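Local coordinates for protein Cas13d (PDB 6IV9) that binds CRISPR RNA and, as a Cas13d effector, probably uses two HEPN domains to mature that guide and cleave target RNA, at residues Ala587-Gly592 with Ala639-Ile644; Lys836-Asp841 with His853-Arg858; Gly255-Glu260 with Thr506-Gly511; Leu259-Thr264 with Ser578-Met583. The protein carries 2 engineered substitutions. All coordinates share one frame; numbering follows the deposited sequence.

Interaction 1: Ala587-Gly592 with Ala639-Ile644; sequences ALTILG and ANAQKI
Thr-589 is the first residue of 587-592 to meet the start of helix 641-647, and it does so with its methyl. CG2 stands anti to the backbone N (chi1 -55° is measured to OG1), which sets it over the first turn of the other helix, where Thr-589 CG2 lies 3.6 Å from Gln-642 CB and 3.5 Å from Gln-642 N. The same methyl also touches Ala-641 CB, at 3.9 Å. The hydroxyl takes no part across the contact, since Thr-589 OG1 is hydrogen-bonded to Arg-585 O one turn back.

One residue on, Ile-590 makes the closest backbone approach: its CA comes within 4.5 Å of Ala-641 CA. The small alanine allows this nearness, and its methyl reaches Ile-590 CB at 4.0 Å. Further out, CG1 and CD1 of Ile-590 run beside CG2 of Ile-644, the two chains pointing the same way, with Ile-590 CG1 4.0 Å from Ile-644 CG2.

No hydrogen bond joins the segments. The start of the second helix is capped from within: Asn-640 is its N-cap, and Asn-640 OD1 accepts from Lys-643 N at 3.0 Å, in the carbonyl plane on a lone pair.

This is helix-end packing between the last turn of 581-591 and the first turn of 641-647. Helix 630-638 adds Phe-632 and Leu-635 against Ile-590, helix 617-627 meets Ala-587 and Leu-591, and the long helix 713-760 packs on Ile-644.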
# COMPACT_ATOMS: atom_id res chain seq x y z
N ALA A 587 25.64 2.07 4.35
CA ALA A 587 25.98 1.72 2.95
C ALA A 587 27.20 0.80 2.86
O ALA A 587 27.12 -0.21 2.20
CB ALA A 587 26.17 2.96 2.14
N LEU A 588 28.29 1.13 3.53
CA LEU A 588 29.49 0.26 3.47
C LEU A 588 29.18 -1.12 4.06
O LEU A 588 29.60 -2.07 3.50
CB LEU A 588 30.63 0.94 4.23
CG LEU A 588 31.50 1.86 3.40
CD1 LEU A 588 30.67 2.91 2.69
CD2 LEU A 588 32.58 2.50 4.24
N THR A 589 28.44 -1.18 5.16
CA THR A 589 28.09 -2.45 5.82
C THR A 589 27.22 -3.33 4.92
O THR A 589 27.45 -4.51 4.86
CB THR A 589 27.38 -2.18 7.15
OG1 THR A 589 28.21 -1.34 7.95
CG2 THR A 589 27.06 -3.44 7.92
N ILE A 590 26.24 -2.75 4.23
CA ILE A 590 25.38 -3.58 3.34
C ILE A 590 26.21 -4.18 2.21
O ILE A 590 25.88 -5.24 1.77
CB ILE A 590 24.10 -2.85 2.89
CG1 ILE A 590 22.93 -3.83 2.74
CG2 ILE A 590 24.29 -2.02 1.65
CD1 ILE A 590 21.61 -3.16 2.59
N LEU A 591 27.17 -3.42 1.69
CA LEU A 591 28.06 -3.90 0.60
C LEU A 591 28.96 -5.02 1.13
O LEU A 591 29.15 -5.99 0.43
CB LEU A 591 28.88 -2.71 0.11
CG LEU A 591 28.40 -2.03 -1.16
CD1 LEU A 591 27.00 -2.42 -1.60
CD2 LEU A 591 28.58 -0.54 -1.12
N GLY A 592 29.46 -4.86 2.35
CA GLY A 592 30.38 -5.81 2.99
C GLY A 592 31.66 -5.11 3.41
O GLY A 592 32.37 -4.64 2.56
N ALA A 639 15.12 -3.81 7.90
CA ALA A 639 16.10 -4.87 8.20
C ALA A 639 17.36 -4.29 8.84
O ALA A 639 17.29 -3.28 9.47
CB ALA A 639 16.37 -5.71 6.99
N ASN A 640 18.47 -5.01 8.71
CA ASN A 640 19.77 -4.63 9.29
C ASN A 640 20.83 -4.80 8.20
O ASN A 640 20.88 -5.87 7.64
CB ASN A 640 20.02 -5.50 10.52
CG ASN A 640 21.36 -5.23 11.16
OD1 ASN A 640 22.37 -5.74 10.75
ND2 ASN A 640 21.35 -4.39 12.17
N ALA A 641 21.67 -3.80 7.98
CA ALA A 641 22.63 -3.85 6.86
C ALA A 641 23.56 -5.05 6.97
O ALA A 641 23.75 -5.73 6.00
CB ALA A 641 23.45 -2.59 6.87
N GLN A 642 24.12 -5.27 8.14
CA GLN A 642 25.04 -6.40 8.33
C GLN A 642 24.32 -7.74 8.15
O GLN A 642 24.87 -8.62 7.54
CB GLN A 642 25.68 -6.26 9.69
CG GLN A 642 26.85 -7.18 9.87
CD GLN A 642 26.68 -7.79 11.23
OE1 GLN A 642 26.08 -8.84 11.37
NE2 GLN A 642 27.15 -7.07 12.23
N LYS A 643 23.12 -7.87 8.71
CA LYS A 643 22.37 -9.13 8.59
C LYS A 643 21.98 -9.38 7.13
O LYS A 643 22.09 -10.49 6.69
CB LYS A 643 21.21 -9.16 9.58
CG LYS A 643 21.65 -9.33 11.02
CD LYS A 643 20.54 -9.36 12.00
CE LYS A 643 20.98 -9.03 13.39
NZ LYS A 643 22.06 -9.93 13.82
N ILE A 644 21.56 -8.34 6.42
CA ILE A 644 21.17 -8.50 4.99
C ILE A 644 22.38 -8.98 4.19
O ILE A 644 22.23 -9.88 3.38
CB ILE A 644 20.62 -7.18 4.45
CG1 ILE A 644 19.21 -6.93 4.98
CG2 ILE A 644 20.66 -7.16 2.93
CD1 ILE A 644 18.29 -8.09 4.74

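Interaction 2: Lys836-Asp841 with His853-Arg858; sequences KEYIGD and HYVMQR
Tyr-838 and Arg-858 form the centre of this contact between two helices consecutive in the chain and joined by a loop: the end of helix 835-838 and the residues after it pack on helix 848-861.

Aromatic contacts come first. Arg-858 CB sits almost squarely above the Tyr-838 ring, 3.6 Å from its centroid and 12° off the normal, a CH-pi contact. Bends at chi2 and chi3 then curl the arginine back, so that its guanidinium presents one face to the ring's CD1 and CE1 corner; the two planes stand 60° apart, well short of a parallel stack. Glu-837 CG lies over the opposite face of the tyrosine.

The apolar contacts are looser. Val-855 CG1 meets the edge of the Tyr-838 ring, 4.2 Å from CD2, and Tyr-854 CE2 is 4.2 Å from Tyr-838 CB. Separately, Tyr-838 O approaches the Tyr-854 ring edge-on, 3.4 Å from CE2.

The polar part is a salt bridge. Asp-841 OD2 accepts from Arg-858 NH1 at 2.8 Å through its anti lone pair, and carboxylate and guanidinium are nearly coplanar. The same nitrogen also donates to Tyr-854 OH at 2.9 Å, close to the guanidinium plane, and two bonds from NH1 should hold the group's rotation. Leu-879 and Leu-880 of helix 876-882 pack on Arg-858.

Next to these bonds, Asp-841 CB lies 3.2 Å from Tyr-854 OH, with the carboxylate and the tyrosine ring turned 82° to each other.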
# COMPACT_ATOMS: atom_id res chain seq x y z
N LYS A 836 17.89 -13.64 9.25
CA LYS A 836 19.29 -14.10 9.09
C LYS A 836 19.55 -15.30 10.01
O LYS A 836 20.29 -16.17 9.64
CB LYS A 836 20.26 -12.95 9.35
CG LYS A 836 21.73 -13.34 9.34
CD LYS A 836 22.23 -13.64 10.71
CE LYS A 836 23.66 -14.11 10.74
NZ LYS A 836 24.19 -14.08 12.13
N GLU A 837 18.91 -15.32 11.16
CA GLU A 837 19.11 -16.39 12.15
C GLU A 837 18.64 -17.75 11.62
O GLU A 837 19.29 -18.72 11.91
CB GLU A 837 18.43 -15.95 13.44
CG GLU A 837 18.85 -16.74 14.65
CD GLU A 837 20.25 -16.48 15.18
OE1 GLU A 837 20.72 -17.32 15.96
OE2 GLU A 837 20.85 -15.46 14.83
N TYR A 838 17.53 -17.81 10.88
CA TYR A 838 16.98 -19.14 10.50
C TYR A 838 16.87 -19.39 8.99
O TYR A 838 16.75 -20.52 8.62
CB TYR A 838 15.59 -19.31 11.10
CG TYR A 838 15.57 -19.11 12.58
CD1 TYR A 838 16.23 -19.99 13.42
CD2 TYR A 838 14.92 -18.04 13.15
CE1 TYR A 838 16.24 -19.82 14.79
CE2 TYR A 838 14.91 -17.85 14.52
CZ TYR A 838 15.58 -18.75 15.34
OH TYR A 838 15.59 -18.59 16.68
N ILE A 839 16.97 -18.37 8.15
CA ILE A 839 16.75 -18.61 6.69
C ILE A 839 17.76 -19.61 6.15
O ILE A 839 17.41 -20.34 5.26
CB ILE A 839 16.70 -17.32 5.87
CG1 ILE A 839 16.03 -17.55 4.52
CG2 ILE A 839 18.07 -16.70 5.73
CD1 ILE A 839 15.62 -16.28 3.85
N GLY A 840 18.96 -19.63 6.72
CA GLY A 840 20.05 -20.52 6.30
C GLY A 840 19.74 -21.99 6.52
O GLY A 840 20.37 -22.80 5.85
N ASP A 841 18.81 -22.30 7.43
CA ASP A 841 18.46 -23.70 7.77
C ASP A 841 17.41 -24.30 6.82
O ASP A 841 17.14 -25.45 6.98
CB ASP A 841 17.99 -23.81 9.22
CG ASP A 841 19.10 -23.54 10.21
OD1 ASP A 841 20.25 -23.58 9.79
OD2 ASP A 841 18.81 -23.28 11.37
N HIS A 853 6.82 -18.96 7.07
CA HIS A 853 6.35 -19.96 8.06
C HIS A 853 7.52 -20.72 8.70
O HIS A 853 7.46 -21.00 9.87
CB HIS A 853 5.19 -20.77 7.50
CG HIS A 853 3.94 -19.96 7.46
ND1 HIS A 853 3.33 -19.53 8.59
CD2 HIS A 853 3.23 -19.46 6.44
CE1 HIS A 853 2.28 -18.82 8.26
NE2 HIS A 853 2.21 -18.76 6.97
N TYR A 854 8.54 -21.05 7.92
CA TYR A 854 9.67 -21.76 8.56
C TYR A 854 10.32 -20.86 9.61
O TYR A 854 10.51 -21.27 10.72
CB TYR A 854 10.70 -22.22 7.53
CG TYR A 854 11.88 -22.84 8.21
CD1 TYR A 854 11.82 -24.13 8.69
CD2 TYR A 854 13.03 -22.12 8.46
CE1 TYR A 854 12.88 -24.70 9.36
CE2 TYR A 854 14.10 -22.66 9.14
CZ TYR A 854 14.02 -23.96 9.59
OH TYR A 854 15.06 -24.52 10.26
N VAL A 855 10.62 -19.63 9.25
CA VAL A 855 11.26 -18.68 10.21
C VAL A 855 10.32 -18.46 11.39
O VAL A 855 10.76 -18.48 12.50
CB VAL A 855 11.64 -17.36 9.52
CG1 VAL A 855 12.17 -16.34 10.51
CG2 VAL A 855 12.61 -17.57 8.38
N MET A 856 9.04 -18.29 11.11
CA MET A 856 8.07 -18.04 12.20
C MET A 856 8.05 -19.23 13.16
O MET A 856 8.07 -19.01 14.33
CB MET A 856 6.66 -17.85 11.64
CG MET A 856 5.62 -17.66 12.70
SD MET A 856 5.76 -16.13 13.62
CE MET A 856 5.09 -14.98 12.42
N GLN A 857 8.02 -20.45 12.64
CA GLN A 857 7.98 -21.66 13.48
C GLN A 857 9.26 -21.76 14.31
O GLN A 857 9.19 -22.15 15.44
CB GLN A 857 7.64 -22.88 12.62
CG GLN A 857 6.21 -22.83 12.12
CD GLN A 857 5.82 -23.91 11.15
OE1 GLN A 857 6.53 -24.89 10.96
NE2 GLN A 857 4.68 -23.74 10.53
N ARG A 858 10.40 -21.43 13.73
CA ARG A 858 11.67 -21.46 14.50
C ARG A 858 11.60 -20.43 15.63
O ARG A 858 12.05 -20.72 16.70
CB ARG A 858 12.85 -21.20 13.57
CG ARG A 858 13.16 -22.36 12.65
CD ARG A 858 13.62 -23.61 13.37
NE ARG A 858 14.71 -23.32 14.28
CZ ARG A 858 15.98 -23.32 13.94
NH1 ARG A 858 16.35 -23.60 12.71
NH2 ARG A 858 16.90 -23.04 14.83

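Interaction 3: Gly255-Glu260 with Thr506-Gly511; sequences GYFGLE and TYFLDG
Phe-257 and Phe-508 meet in a T-shaped pair in the tight part of this contact, which joins the turn after helix 232-251 to the link from helix 497-505 to helix 511-535. The CD1 edge of Phe-508 points at the face of Phe-257; their centroids are 5.0 Å apart and the planes stand at 83°. The point of contact is displaced toward the rim, with Phe-508 CD1 3.6 Å from Phe-257 CD2. Phe-508 CA joins in as an off-centre CH-pi contact. Equally close packed is Phe-257 O, 3.3 Å from Tyr-507 CD2, approaching that ring obliquely.

Leu-259 extends the apolar cluster. One of its methyls, CD2, touches Tyr-507 CD2 at 3.7 Å, and the other, CD1, approaches Phe-508 CE1 at 4.2 Å. Helix 168-197 closes on both phenylalanines, through Leu-194 and Met-197 on Phe-257 and Ile-190 on Phe-508. Met-280 of helix 267-291 packs on Leu-259, Tyr-507 and Phe-508, and Lys-574 makes a cation-pi contact with Tyr-507.

Toward solvent the fit slackens at Gly-258, an exposed residue with positive phi (85°), whose carbonyl O faces the edge of the Tyr-507 ring, 3.9 Å from CE2.

The nearest atom of the contact is about 5 Å from the bound RNA. With no hydrogen bond between the segments, the joint rests on the fit of rings and methyls, with carbonyl oxygens set beside aromatic C-H groups.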
# COMPACT_ATOMS: atom_id res chain seq x y z
N GLY A 255 16.66 10.89 8.69
CA GLY A 255 16.98 11.49 7.38
C GLY A 255 16.55 10.58 6.25
O GLY A 255 16.32 11.05 5.16
N TYR A 256 16.43 9.29 6.54
CA TYR A 256 16.02 8.29 5.53
C TYR A 256 14.61 8.62 5.05
O TYR A 256 14.32 8.42 3.88
CB TYR A 256 16.12 6.89 6.12
CG TYR A 256 17.51 6.31 6.11
CD1 TYR A 256 18.32 6.41 5.00
CD2 TYR A 256 18.02 5.66 7.22
CE1 TYR A 256 19.59 5.86 4.97
CE2 TYR A 256 19.29 5.13 7.22
CZ TYR A 256 20.08 5.22 6.09
OH TYR A 256 21.31 4.68 6.08
N PHE A 257 13.79 9.13 5.96
CA PHE A 257 12.36 9.45 5.74
C PHE A 257 12.19 10.87 5.22
O PHE A 257 11.07 11.28 5.05
CB PHE A 257 11.62 9.40 7.06
CG PHE A 257 11.51 8.05 7.69
CD1 PHE A 257 11.29 6.92 6.93
CD2 PHE A 257 11.58 7.91 9.06
CE1 PHE A 257 11.16 5.68 7.53
CE2 PHE A 257 11.45 6.67 9.65
CZ PHE A 257 11.24 5.56 8.89
N GLY A 258 13.27 11.59 4.99
CA GLY A 258 13.11 12.99 4.59
C GLY A 258 12.96 13.89 5.79
O GLY A 258 12.59 15.02 5.59
N LEU A 259 13.14 13.35 7.00
CA LEU A 259 13.10 14.14 8.26
C LEU A 259 14.53 14.50 8.69
O LEU A 259 15.01 13.95 9.65
CB LEU A 259 12.38 13.36 9.34
CG LEU A 259 10.91 13.14 9.07
CD1 LEU A 259 10.29 12.31 10.16
CD2 LEU A 259 10.21 14.48 8.95
N GLU A 260 15.12 15.42 7.98
CA GLU A 260 16.48 15.92 8.22
C GLU A 260 16.49 16.89 9.40
O GLU A 260 15.73 17.82 9.38
CB GLU A 260 16.81 16.73 6.97
CG GLU A 260 18.15 17.40 6.99
CD GLU A 260 18.87 17.12 5.69
OE1 GLU A 260 19.00 18.04 4.88
OE2 GLU A 260 19.23 15.96 5.49
N THR A 506 2.87 9.33 4.87
CA THR A 506 3.65 8.96 3.66
C THR A 506 5.15 9.19 3.83
O THR A 506 5.91 8.60 3.10
CB THR A 506 3.09 9.57 2.37
OG1 THR A 506 3.42 10.94 2.36
CG2 THR A 506 1.61 9.32 2.21
N TYR A 507 5.55 9.99 4.80
CA TYR A 507 6.99 10.23 5.07
C TYR A 507 7.68 8.90 5.42
O TYR A 507 8.83 8.74 5.14
CB TYR A 507 7.16 11.16 6.26
CG TYR A 507 7.30 12.60 5.87
CD1 TYR A 507 6.22 13.34 5.45
CD2 TYR A 507 8.53 13.22 5.88
CE1 TYR A 507 6.35 14.66 5.07
CE2 TYR A 507 8.68 14.53 5.50
CZ TYR A 507 7.59 15.26 5.10
OH TYR A 507 7.77 16.56 4.75
N PHE A 508 6.95 8.02 6.07
CA PHE A 508 7.50 6.74 6.57
C PHE A 508 7.36 5.63 5.53
O PHE A 508 7.82 4.55 5.81
CB PHE A 508 6.78 6.37 7.85
CG PHE A 508 6.85 7.42 8.92
CD1 PHE A 508 8.05 7.74 9.51
CD2 PHE A 508 5.72 8.11 9.31
CE1 PHE A 508 8.13 8.72 10.48
CE2 PHE A 508 5.80 9.08 10.29
CZ PHE A 508 6.99 9.38 10.88
N LEU A 509 6.83 5.93 4.35
CA LEU A 509 6.51 4.87 3.38
C LEU A 509 7.26 5.00 2.06
O LEU A 509 7.58 6.08 1.65
CB LEU A 509 5.00 4.92 3.09
CG LEU A 509 4.08 4.76 4.29
CD1 LEU A 509 2.64 4.82 3.86
CD2 LEU A 509 4.36 3.49 5.04
N ASP A 510 7.47 3.85 1.44
CA ASP A 510 8.07 3.68 0.09
C ASP A 510 6.98 4.00 -0.94
O ASP A 510 5.82 3.94 -0.60
CB ASP A 510 8.57 2.23 0.02
CG ASP A 510 9.23 1.82 -1.28
OD1 ASP A 510 10.41 2.10 -1.44
OD2 ASP A 510 8.53 1.27 -2.11
N GLY A 511 7.36 4.22 -2.19
CA GLY A 511 6.36 4.56 -3.21
C GLY A 511 5.31 3.48 -3.35
O GLY A 511 4.17 3.81 -3.54

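Interaction 4: Leu259-Thr264 with Ser578-Met583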
# COMPACT_ATOMS: atom_id res chain seq x y z
N LEU A 259 13.14 13.35 7.00
CA LEU A 259 13.10 14.14 8.26
C LEU A 259 14.53 14.50 8.69
O LEU A 259 15.01 13.95 9.65
CB LEU A 259 12.38 13.36 9.34
CG LEU A 259 10.91 13.14 9.07
CD1 LEU A 259 10.29 12.31 10.16
CD2 LEU A 259 10.21 14.48 8.95
N GLU A 260 15.12 15.42 7.98
CA GLU A 260 16.48 15.92 8.22
C GLU A 260 16.49 16.89 9.40
O GLU A 260 15.73 17.82 9.38
CB GLU A 260 16.81 16.73 6.97
CG GLU A 260 18.15 17.40 6.99
CD GLU A 260 18.87 17.12 5.69
OE1 GLU A 260 19.00 18.04 4.88
OE2 GLU A 260 19.23 15.96 5.49
N GLU A 261 17.42 16.73 10.33
CA GLU A 261 17.59 17.72 11.43
C GLU A 261 18.12 19.01 10.81
O GLU A 261 18.74 18.94 9.77
CB GLU A 261 18.52 17.20 12.53
CG GLU A 261 19.97 17.14 12.10
CD GLU A 261 21.01 16.63 13.08
OE1 GLU A 261 20.64 16.14 14.13
OE2 GLU A 261 22.19 16.72 12.76
N PRO A 262 17.92 20.19 11.41
CA PRO A 262 18.42 21.44 10.84
C PRO A 262 19.95 21.49 10.75
O PRO A 262 20.59 20.82 11.49
CB PRO A 262 17.97 22.50 11.86
CG PRO A 262 16.80 21.87 12.54
CD PRO A 262 17.15 20.41 12.62
N LYS A 263 20.46 22.22 9.77
CA LYS A 263 21.92 22.39 9.59
C LYS A 263 22.51 23.18 10.77
O LYS A 263 23.57 22.83 11.23
CB LYS A 263 22.21 23.02 8.24
CG LYS A 263 22.91 22.10 7.25
CD LYS A 263 22.08 21.72 6.04
CE LYS A 263 21.89 20.23 5.88
NZ LYS A 263 22.38 19.50 7.07
N THR A 264 21.81 24.22 11.22
CA THR A 264 22.26 25.05 12.36
C THR A 264 22.07 24.29 13.68
O THR A 264 21.24 23.40 13.73
CB THR A 264 21.49 26.37 12.40
OG1 THR A 264 20.11 26.05 12.43
CG2 THR A 264 21.77 27.21 11.17
N SER A 578 20.97 15.09 3.44
CA SER A 578 22.41 15.36 3.61
C SER A 578 22.92 14.05 4.18
O SER A 578 22.49 13.70 5.25
CB SER A 578 22.62 16.47 4.59
OG SER A 578 22.27 17.71 4.02
N ALA A 579 23.74 13.30 3.45
CA ALA A 579 24.16 12.01 4.02
C ALA A 579 24.99 12.23 5.28
O ALA A 579 25.90 13.04 5.27
CB ALA A 579 24.89 11.19 3.00
N LYS A 580 24.64 11.50 6.32
CA LYS A 580 25.32 11.54 7.63
C LYS A 580 26.25 10.35 7.74
O LYS A 580 26.06 9.39 7.02
CB LYS A 580 24.25 11.42 8.71
CG LYS A 580 23.20 12.50 8.66
CD LYS A 580 23.66 13.74 9.34
CE LYS A 580 22.52 14.66 9.71
NZ LYS A 580 22.10 15.47 8.56
N LEU A 581 27.12 10.37 8.74
CA LEU A 581 28.08 9.26 8.93
C LEU A 581 27.32 7.95 9.11
O LEU A 581 27.77 6.95 8.61
CB LEU A 581 28.95 9.53 10.15
CG LEU A 581 29.85 8.36 10.53
CD1 LEU A 581 30.72 7.96 9.36
CD2 LEU A 581 30.71 8.71 11.72
N THR A 582 26.18 7.99 9.79
CA THR A 582 25.42 6.75 10.05
C THR A 582 25.01 6.12 8.72
O THR A 582 25.04 4.93 8.60
CB THR A 582 24.17 7.04 10.88
OG1 THR A 582 24.59 7.39 12.18
CG2 THR A 582 23.26 5.84 10.98
N MET A 583 24.59 6.94 7.77
CA MET A 583 24.16 6.43 6.45
C MET A 583 25.35 5.81 5.71
O MET A 583 25.17 4.79 5.09
CB MET A 583 23.55 7.56 5.64
CG MET A 583 22.28 8.06 6.28
SD MET A 583 21.70 9.53 5.51
CE MET A 583 20.28 9.83 6.56
O HOH W 1 20.14 13.04 6.70
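Glu-260 reaches across to Ser-578 and makes the hydrogen bonds of this surface contact, although its side chain is poorly ordered. From CB, CG leaves anti to the backbone N (chi1 178°), and a bend at chi2 swings the carboxylate round to the serine. At the carboxylate, CD lies 3.7 Å from Ser-578 N. Its two oxygens divide the work. OE2 accepts from Ser-578 N at 2.8 Å, nearly straight at 171° and through the syn lone pair, and it also passes Ser-578 CB at 3.5 Å. A water donates to Glu-260 OE2 and to Ser-578 O, so the serine's backbone is held to this carboxylate both directly and through solvent. The other oxygen, OE1, takes a weak hydrogen bond from Ser-578 OG, at 3.4 Å.

The contact ties the irregular connection between helices 232-251 and 267-291 to the lead-in of helix 581-591, where Lys-580 occupies the N-cap position.

Around that lysine the charges stay at longer range. Lys-580 NZ is 4.2 Å from Glu-260 OE2, beyond salt-bridge distance, and Lys-580 CE passes Glu-261 OE2 at 3.7 Å. Glu-261 has its salt bridge elsewhere, from OE1 to Lys-252. Lys-263, exposed and with torsions far from staggered, is modelled with its CE beside Ser-578 OG, a pose that is less certain. Its ammonium also comes near that of Lys-580, a like-charge approach that the neighbouring carboxylates would be expected to moderate.

In the fold
From the N terminus, the connection between helices 232-251 and 267-291 is used twice. Its first part, 255-260, closes a long loop at 506-511 in interaction 3; its overlapping second part, 259-264, closes a still longer one at 578-583 in interaction 4. These two loops thus start from the same stretch, sharing Leu-259 and Glu-260, and the contacts also touch where Tyr-256 and Gly-255 meet Met-583. Interaction 1 follows both in series: helix 581-591 begins in interaction 4 and ends in interaction 1, whose shorter loop closes at 639-644. Interaction 2 comes after it, closing the short link between helices 835-838 and 848-861, and touches interaction 1 where Lys-836 packs on Lys-643.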